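Local coordinates for Bse634I restriction endonuclease (Geobacillus stearothermophilus, PDB 1KNV), which probably cleaves double-stranded DNA at a specific recognition sequence as a metal-dependent type II restriction endonuclease of the PDDEXK clan, at residues 5-11 with 57-63; 197-201 with 240-244; 201-206 with 247-252. All coordinates share one frame; numbering follows the deposited sequence.

Contact 1: residues 5-11 with 57-63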
loop_
_atom_site.group_PDB
_atom_site.type_symbol
_atom_site.label_atom_id
_atom_site.label_comp_id
_atom_site.label_asym_id
_atom_site.label_seq_id
_atom_site.Cartn_x
_atom_site.Cartn_y
_atom_site.Cartn_z
ATOM N N LEU B 5 -47.531 34.373 28.680
ATOM C CA LEU B 5 -47.036 33.985 27.377
ATOM C C LEU B 5 -46.907 35.191 26.458
ATOM O O LEU B 5 -45.895 35.285 25.759
ATOM C CB LEU B 5 -48.017 33.016 26.790
ATOM C CG LEU B 5 -48.385 31.802 27.603
ATOM C CD1 LEU B 5 -49.595 31.107 27.015
ATOM C CD2 LEU B 5 -47.177 30.929 27.617
ATOM N N THR B 6 -47.903 36.092 26.403
ATOM C CA THR B 6 -47.796 37.288 25.568
ATOM C C THR B 6 -46.495 37.919 26.010
ATOM O O THR B 6 -46.024 38.901 25.433
ATOM C CB THR B 6 -48.921 38.303 25.836
ATOM O OG1 THR B 6 -48.786 38.830 27.162
ATOM C CG2 THR B 6 -50.259 37.652 25.647
ATOM N N ASN B 7 -45.923 37.314 27.039
ATOM C CA ASN B 7 -44.668 37.721 27.641
ATOM C C ASN B 7 -43.468 36.805 27.329
ATOM O O ASN B 7 -42.381 36.993 27.883
ATOM C CB ASN B 7 -44.835 37.757 29.141
ATOM C CG ASN B 7 -44.010 38.814 29.771
ATOM O OD1 ASN B 7 -44.273 40.004 29.628
ATOM N ND2 ASN B 7 -42.982 38.398 30.492
ATOM N N SER B 8 -43.641 35.799 26.481
ATOM C CA SER B 8 -42.515 34.921 26.170
ATOM C C SER B 8 -41.567 35.624 25.212
ATOM O O SER B 8 -41.958 36.553 24.499
ATOM C CB SER B 8 -42.976 33.597 25.548
ATOM O OG SER B 8 -41.846 32.810 25.210
ATOM N N ASN B 9 -40.311 35.194 25.231
ATOM C CA ASN B 9 -39.279 35.753 24.364
ATOM C C ASN B 9 -38.809 34.700 23.367
ATOM O O ASN B 9 -37.779 34.861 22.711
ATOM C CB ASN B 9 -38.096 36.236 25.204
ATOM C CG ASN B 9 -38.397 37.518 25.939
ATOM O OD1 ASN B 9 -37.831 37.791 26.994
ATOM N ND2 ASN B 9 -39.291 38.324 25.376
ATOM N N CYS B 10 -39.578 33.621 23.258
ATOM C CA CYS B 10 -39.243 32.530 22.355
ATOM C C CYS B 10 -39.657 32.859 20.929
ATOM O O CYS B 10 -39.648 31.993 20.055
ATOM C CB CYS B 10 -39.919 31.241 22.813
ATOM S SG CYS B 10 -41.698 31.289 22.717
ATOM N N VAL B 11 -40.035 34.116 20.717
ATOM C CA VAL B 11 -40.431 34.633 19.407
ATOM C C VAL B 11 -40.111 36.125 19.431
ATOM O O VAL B 11 -40.190 36.765 20.480
ATOM C CB VAL B 11 -41.946 34.431 19.109
ATOM C CG1 VAL B 11 -42.266 32.951 19.003
ATOM C CG2 VAL B 11 -42.792 35.085 20.187
ATOM N N VAL B 57 -47.266 30.580 22.427
ATOM C CA VAL B 57 -46.812 31.961 22.579
ATOM C C VAL B 57 -47.158 32.812 21.352
ATOM O O VAL B 57 -47.496 33.989 21.473
ATOM C CB VAL B 57 -45.295 32.011 22.826
ATOM C CG1 VAL B 57 -44.795 33.451 22.766
ATOM C CG2 VAL B 57 -44.982 31.387 24.182
ATOM N N VAL B 58 -47.066 32.221 20.169
ATOM C CA VAL B 58 -47.398 32.947 18.951
ATOM C C VAL B 58 -48.875 33.332 18.997
ATOM O O VAL B 58 -49.245 34.464 18.684
ATOM C CB VAL B 58 -47.168 32.081 17.692
ATOM C CG1 VAL B 58 -47.642 32.825 16.460
ATOM C CG2 VAL B 58 -45.699 31.731 17.556
ATOM N N LYS B 59 -49.710 32.376 19.400
ATOM C CA LYS B 59 -51.148 32.584 19.474
ATOM C C LYS B 59 -51.530 33.621 20.514
ATOM O O LYS B 59 -52.371 34.473 20.248
ATOM C CB LYS B 59 -51.865 31.262 19.763
ATOM C CG LYS B 59 -53.379 31.364 19.636
ATOM C CD LYS B 59 -54.078 30.008 19.676
ATOM C CE LYS B 59 -55.600 30.192 19.624
ATOM N NZ LYS B 59 -56.390 28.912 19.614
ATOM N N ALA B 60 -50.913 33.560 21.690
ATOM C CA ALA B 60 -51.218 34.516 22.753
ATOM C C ALA B 60 -50.772 35.922 22.383
ATOM O O ALA B 60 -51.229 36.894 22.973
ATOM C CB ALA B 60 -50.552 34.095 24.054
ATOM N N LYS B 61 -49.874 36.028 21.409
ATOM C CA LYS B 61 -49.371 37.321 20.968
ATOM C C LYS B 61 -50.069 37.756 19.682
ATOM O O LYS B 61 -49.794 38.833 19.149
ATOM C CB LYS B 61 -47.858 37.243 20.730
ATOM C CG LYS B 61 -46.985 37.192 21.989
ATOM C CD LYS B 61 -45.517 36.969 21.606
ATOM C CE LYS B 61 -44.565 37.130 22.787
ATOM N NZ LYS B 61 -44.241 38.557 23.087
ATOM N N GLY B 62 -50.969 36.903 19.191
ATOM C CA GLY B 62 -51.703 37.185 17.966
ATOM C C GLY B 62 -50.797 37.505 16.790
ATOM O O GLY B 62 -51.111 38.365 15.964
ATOM N N LEU B 63 -49.676 36.796 16.706
ATOM C CA LEU B 63 -48.698 37.016 15.646
ATOM C C LEU B 63 -48.865 36.067 14.475
ATOM O O LEU B 63 -49.543 35.044 14.584
ATOM C CB LEU B 63 -47.285 36.864 16.213
ATOM C CG LEU B 63 -46.939 37.790 17.380
ATOM C CD1 LEU B 63 -45.555 37.453 17.901
ATOM C CD2 LEU B 63 -47.010 39.240 16.923
#
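An irregular N-terminal segment, residues 5-11, packs against the C-terminal end of helix 43-60, and Val57 and Lys61 take the main part on the helix side. The helix finishes in a Schellman motif: Gly62 has positive phi (54°), and the chain bonds back into the last turn through Leu63 N to Val58 O and Gly62 N to Lys59 O. The opposing chain folds through a type I turn from Leu5 to Ser8 and enters strand 11-16 at Val11. Ser8 CB lies tightly against both methyls of Val57, 3.3 Å from CG1 and from CG2. Val57 CG1 is also 3.7 Å from Val11 CG2, the two valines sliding past each other in opposite directions, while Val57 CG2 lies 3.6 Å from Cys10 SG. Val11 also sends CG1 across Val58 at roughly a right angle, to 3.9 Å from Val58 CG2. Toward the chain terminus, Leu5 CB and Ala60 CB touch at 3.9 Å. As modelled, the Ser8 hydroxyl, whose place is less sure, bonds to Glu32 of helix 26-33 and to Tyr53, an earlier turn of helix 43-60. Lys61 combines apolar and polar contact: its CD lies 3.6 Å from Val11 CG2, and a bend at the last torsion (chi4 -81°) turns the ammonium back to the loop. There Lys61 NZ donates to Thr6 O at 3.0 Å, standing 59° out of the carbonyl plane.

Contact 2: residues 197-201 with 240-244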
loop_
_atom_site.group_PDB
_atom_site.type_symbol
_atom_site.label_atom_id
_atom_site.label_comp_id
_atom_site.label_asym_id
_atom_site.label_seq_id
_atom_site.Cartn_x
_atom_site.Cartn_y
_atom_site.Cartn_z
ATOM N N LEU B 197 -25.261 12.610 13.062
ATOM C CA LEU B 197 -26.626 12.569 13.590
ATOM C C LEU B 197 -27.653 12.834 12.492
ATOM O O LEU B 197 -27.610 13.891 11.853
ATOM C CB LEU B 197 -26.788 13.618 14.690
ATOM C CG LEU B 197 -25.805 13.533 15.852
ATOM C CD1 LEU B 197 -26.029 14.711 16.776
ATOM C CD2 LEU B 197 -25.983 12.220 16.598
ATOM N N LYS B 198 -28.574 11.888 12.273
ATOM C CA LYS B 198 -29.591 12.043 11.227
ATOM C C LYS B 198 -31.026 11.941 11.750
ATOM O O LYS B 198 -31.328 11.134 12.628
ATOM C CB LYS B 198 -29.400 10.995 10.118
ATOM C CG LYS B 198 -28.024 10.956 9.477
ATOM C CD LYS B 198 -27.627 12.274 8.823
ATOM C CE LYS B 198 -26.212 12.166 8.258
ATOM N NZ LYS B 198 -25.697 13.466 7.799
ATOM N N THR B 199 -31.911 12.755 11.184
ATOM C CA THR B 199 -33.312 12.757 11.585
ATOM C C THR B 199 -33.940 11.388 11.363
ATOM O O THR B 199 -34.797 10.947 12.128
ATOM C CB THR B 199 -34.094 13.807 10.791
ATOM O OG1 THR B 199 -33.575 15.105 11.096
ATOM C CG2 THR B 199 -35.557 13.765 11.154
ATOM N N SER B 200 -33.502 10.720 10.305
ATOM C CA SER B 200 -33.994 9.394 9.971
ATOM C C SER B 200 -33.009 8.801 8.990
ATOM O O SER B 200 -32.086 9.486 8.551
ATOM C CB SER B 200 -35.373 9.482 9.318
ATOM O OG SER B 200 -35.305 10.173 8.083
ATOM N N LEU B 201 -33.203 7.537 8.639
ATOM C CA LEU B 201 -32.308 6.889 7.698
ATOM C C LEU B 201 -32.878 6.861 6.286
ATOM O O LEU B 201 -32.651 5.925 5.510
ATOM C CB LEU B 201 -31.946 5.483 8.183
ATOM C CG LEU B 201 -31.087 5.520 9.456
ATOM C CD1 LEU B 201 -30.630 4.125 9.841
ATOM C CD2 LEU B 201 -29.888 6.435 9.217
ATOM N N SER B 240 -29.588 7.679 14.412
ATOM C CA SER B 240 -30.857 8.092 13.819
ATOM C C SER B 240 -31.847 8.466 14.909
ATOM O O SER B 240 -31.788 7.931 16.018
ATOM C CB SER B 240 -31.445 6.954 12.982
ATOM O OG SER B 240 -32.719 7.311 12.470
ATOM N N SER B 241 -32.755 9.388 14.606
ATOM C CA SER B 241 -33.762 9.782 15.585
ATOM C C SER B 241 -34.989 8.866 15.488
ATOM O O SER B 241 -35.938 9.004 16.260
ATOM C CB SER B 241 -34.165 11.242 15.389
ATOM O OG SER B 241 -33.162 12.104 15.896
ATOM N N GLU B 242 -34.945 7.924 14.546
ATOM C CA GLU B 242 -36.017 6.953 14.331
ATOM C C GLU B 242 -35.448 5.559 14.561
ATOM O O GLU B 242 -34.242 5.361 14.483
ATOM C CB GLU B 242 -36.535 7.023 12.890
ATOM C CG GLU B 242 -37.197 8.333 12.503
ATOM C CD GLU B 242 -38.436 8.624 13.328
ATOM O OE1 GLU B 242 -39.284 7.717 13.479
ATOM O OE2 GLU B 242 -38.572 9.763 13.821
ATOM N N PRO B 243 -36.308 4.571 14.856
ATOM C CA PRO B 243 -35.811 3.210 15.076
ATOM C C PRO B 243 -35.053 2.780 13.824
ATOM O O PRO B 243 -35.330 3.282 12.735
ATOM C CB PRO B 243 -37.092 2.410 15.278
ATOM C CG PRO B 243 -38.000 3.401 15.949
ATOM C CD PRO B 243 -37.754 4.656 15.133
ATOM N N VAL B 244 -34.102 1.864 13.967
ATOM C CA VAL B 244 -33.324 1.422 12.814
ATOM C C VAL B 244 -33.776 0.050 12.307
ATOM O O VAL B 244 -33.763 -0.944 13.046
ATOM C CB VAL B 244 -31.792 1.394 13.144
ATOM C CG1 VAL B 244 -30.987 0.943 11.932
ATOM C CG2 VAL B 244 -31.329 2.776 13.572
HETATM O O HOH W 1 -30.230 12.019 15.546
HETATM O O HOH W 2 -37.520 12.061 13.147
#
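The contact continues the parallel pairing of strands 191-198 and 235-240 in the central mixed sheet of this PDDEXK-clan enzyme, just where both strands run out into loops. Lys198 and Ser240 form the parallel bridge, and Ser241 N donates to Lys198 O at 3.0 Å in a bent bond, with only 134° at the hydrogen. The same oxygen receives a CA-H...O contact from Ser240 and a bond from a water that also meets Ser241 OG. Past the bridge a second water donates to both Thr199 O and Glu242 OE2, linking the diverging loops. With chi1 at 176° the Ser240 hydroxyl is turned opposite the N of its own residue, and Ser240 OG accepts from Glu242 N at 3.1 Å; this ST turn bends the chain and leaves the hydroxyl oxygen 3.5 Å from Ser200 CA. Apolar packing follows: Leu201 rests CG on Ser240 CB at 3.8 Å and brings CD1 to Val244 CG1 at 3.8 Å, crossing that valine obliquely. Leu197 belongs to a calcium site observed for this protein, and its N donates to Asp146, another residue of that site; no calcium is bound to this chain here. Around the strand ends, helix 68-93 packs on Leu197 and Ser241 through Phe79, helix 203-227 meets Lys198 and Leu201 through Leu209, and strand 273-276 touches Leu201 and Val244 through Ile274.

Contact 3: residues 201-206 with 247-252; sequences LRPDRR and ADDDAL
A salt bridge between Arg206 and Asp248 joins the first turn of helix 203-227 to the short helix 246-251, two helices that follow successive strands of the central sheet in this PDDEXK-clan chain. Arg206 starts extended, with CG anti to the backbone N, then bends at chi3 (74°), which lays its guanidinium group over the end of the short helix. Ala251 CB sits over the centre of one guanidinium face, 3.3 Å from Arg206 CZ. The carboxylate instead comes to the edge: Arg206 NH1 donates to Asp248 OD1 at 3.0 Å with 160° at the hydrogen, and the acceptor lies in the guanidinium plane. The two flat groups are turned 71° apart, and the link is one hydrogen bond, met nearly end-on at OD1, rather than a two-nitrogen grip. The aliphatic part of the arginine is also used, since Arg206 CG lies 3.8 Å from Leu252 CD2. With an alanine here in place of Arg206, the Asp248 carboxylate is likely to lose this cationic partner, and the Ala251 methyl the flat group lying over it. Next to the bridge, Leu201 places CD1 3.7 Å from Asp248 CB and 4.0 Å from Leu252 CD1, while Ile274 of strand 273-276 touches both leucines. The arginine chain follows the carboxylate before the charged groups meet, bringing Arg206 CD to 3.4 Å from Asp248 OD1.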
loop_
_atom_site.group_PDB
_atom_site.type_symbol
_atom_site.label_atom_id
_atom_site.label_comp_id
_atom_site.label_asym_id
_atom_site.label_seq_id
_atom_site.Cartn_x
_atom_site.Cartn_y
_atom_site.Cartn_z
ATOM N N LEU B 201 -33.203 7.537 8.639
ATOM C CA LEU B 201 -32.308 6.889 7.698
ATOM C C LEU B 201 -32.878 6.861 6.286
ATOM O O LEU B 201 -32.651 5.925 5.510
ATOM C CB LEU B 201 -31.946 5.483 8.183
ATOM C CG LEU B 201 -31.087 5.520 9.456
ATOM C CD1 LEU B 201 -30.630 4.125 9.841
ATOM C CD2 LEU B 201 -29.888 6.435 9.217
ATOM N N ARG B 202 -33.626 7.911 5.968
ATOM C CA ARG B 202 -34.194 8.092 4.646
ATOM C C ARG B 202 -32.981 7.971 3.709
ATOM O O ARG B 202 -31.903 8.463 4.034
ATOM C CB ARG B 202 -34.792 9.493 4.569
ATOM C CG ARG B 202 -35.653 9.759 3.359
ATOM C CD ARG B 202 -36.268 11.135 3.462
ATOM N NE ARG B 202 -35.258 12.181 3.397
ATOM C CZ ARG B 202 -35.529 13.478 3.477
ATOM N NH1 ARG B 202 -36.784 13.880 3.631
ATOM N NH2 ARG B 202 -34.550 14.371 3.389
ATOM N N PRO B 203 -33.142 7.331 2.534
ATOM C CA PRO B 203 -32.052 7.145 1.570
ATOM C C PRO B 203 -30.947 8.194 1.538
ATOM O O PRO B 203 -29.778 7.863 1.734
ATOM C CB PRO B 203 -32.791 7.042 0.247
ATOM C CG PRO B 203 -34.001 6.270 0.647
ATOM C CD PRO B 203 -34.433 6.989 1.909
ATOM N N ASP B 204 -31.308 9.449 1.297
ATOM C CA ASP B 204 -30.315 10.509 1.231
ATOM C C ASP B 204 -29.533 10.672 2.529
ATOM O O ASP B 204 -28.332 10.922 2.505
ATOM C CB ASP B 204 -30.971 11.843 0.822
ATOM C CG ASP B 204 -31.915 12.403 1.881
ATOM O OD1 ASP B 204 -32.676 11.617 2.491
ATOM O OD2 ASP B 204 -31.906 13.642 2.086
ATOM N N ARG B 205 -30.200 10.509 3.662
ATOM C CA ARG B 205 -29.539 10.663 4.949
ATOM C C ARG B 205 -28.667 9.477 5.289
ATOM O O ARG B 205 -27.649 9.613 5.954
ATOM C CB ARG B 205 -30.581 10.883 6.040
ATOM C CG ARG B 205 -31.225 12.250 5.957
ATOM C CD ARG B 205 -32.486 12.298 6.776
ATOM N NE ARG B 205 -33.130 13.604 6.686
ATOM C CZ ARG B 205 -34.385 13.835 7.048
ATOM N NH1 ARG B 205 -35.129 12.847 7.525
ATOM N NH2 ARG B 205 -34.895 15.049 6.932
ATOM N N ARG B 206 -29.066 8.310 4.826
ATOM C CA ARG B 206 -28.287 7.115 5.078
ATOM C C ARG B 206 -27.000 7.206 4.252
ATOM O O ARG B 206 -25.915 6.847 4.717
ATOM C CB ARG B 206 -29.084 5.889 4.662
ATOM C CG ARG B 206 -28.592 4.617 5.275
ATOM C CD ARG B 206 -29.414 3.458 4.773
ATOM N NE ARG B 206 -29.062 3.152 3.394
ATOM C CZ ARG B 206 -29.728 2.309 2.616
ATOM N NH1 ARG B 206 -30.801 1.679 3.075
ATOM N NH2 ARG B 206 -29.307 2.089 1.375
ATOM N N ALA B 247 -33.065 -3.498 7.250
ATOM C CA ALA B 247 -32.698 -3.120 5.894
ATOM C C ALA B 247 -31.632 -2.034 5.938
ATOM O O ALA B 247 -30.626 -2.118 5.240
ATOM C CB ALA B 247 -33.915 -2.628 5.128
ATOM N N ASP B 248 -31.855 -1.016 6.760
ATOM C CA ASP B 248 -30.889 0.065 6.888
ATOM C C ASP B 248 -29.634 -0.416 7.593
ATOM O O ASP B 248 -28.529 -0.044 7.223
ATOM C CB ASP B 248 -31.489 1.242 7.650
ATOM C CG ASP B 248 -32.544 1.967 6.849
ATOM O OD1 ASP B 248 -32.364 2.099 5.615
ATOM O OD2 ASP B 248 -33.543 2.418 7.454
ATOM N N ASP B 249 -29.798 -1.244 8.610
ATOM C CA ASP B 249 -28.639 -1.750 9.311
ATOM C C ASP B 249 -27.773 -2.555 8.343
ATOM O O ASP B 249 -26.548 -2.448 8.352
ATOM C CB ASP B 249 -29.059 -2.633 10.469
ATOM C CG ASP B 249 -27.919 -2.916 11.405
ATOM O OD1 ASP B 249 -27.623 -2.050 12.261
ATOM O OD2 ASP B 249 -27.306 -3.999 11.265
ATOM N N ASP B 250 -28.416 -3.370 7.513
ATOM C CA ASP B 250 -27.702 -4.173 6.524
ATOM C C ASP B 250 -26.883 -3.262 5.617
ATOM O O ASP B 250 -25.691 -3.485 5.400
ATOM C CB ASP B 250 -28.693 -4.966 5.659
ATOM C CG ASP B 250 -29.241 -6.203 6.359
ATOM O OD1 ASP B 250 -30.182 -6.819 5.797
ATOM O OD2 ASP B 250 -28.738 -6.563 7.453
ATOM N N ALA B 251 -27.551 -2.243 5.084
ATOM C CA ALA B 251 -26.929 -1.287 4.188
ATOM C C ALA B 251 -25.778 -0.537 4.836
ATOM O O ALA B 251 -24.817 -0.200 4.160
ATOM C CB ALA B 251 -27.969 -0.302 3.686
ATOM N N LEU B 252 -25.872 -0.297 6.137
ATOM C CA LEU B 252 -24.834 0.434 6.855
ATOM C C LEU B 252 -23.676 -0.497 7.245
ATOM O O LEU B 252 -22.901 -0.208 8.158
ATOM C CB LEU B 252 -25.416 1.103 8.090
ATOM C CG LEU B 252 -26.357 2.278 7.851
ATOM C CD1 LEU B 252 -26.890 2.800 9.174
ATOM C CD2 LEU B 252 -25.582 3.339 7.114
#

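Contact 1 is peripheral, near the N-terminal end of the chain and about 30 Å from the chain centre, against 13 Å for contact 2 at the end of the central sheet and 19 Å for contact 3 just outside it, on the helix that follows strand 191-198. Contacts 2 and 3 share Leu201, whose CG and CD1 reach residues 240-244 in one and whose CB and CD1 touch Asp248 and Leu252 in the other. Ser200 OG and Arg205 NH1, 2.7 Å apart in a probable hydrogen bond, join them again. Their chemistry differs: valine methyls and a lysine-carbonyl bond in contact 1, sheet pairing and bridging waters in contact 2, an ion pair between helices in contact 3.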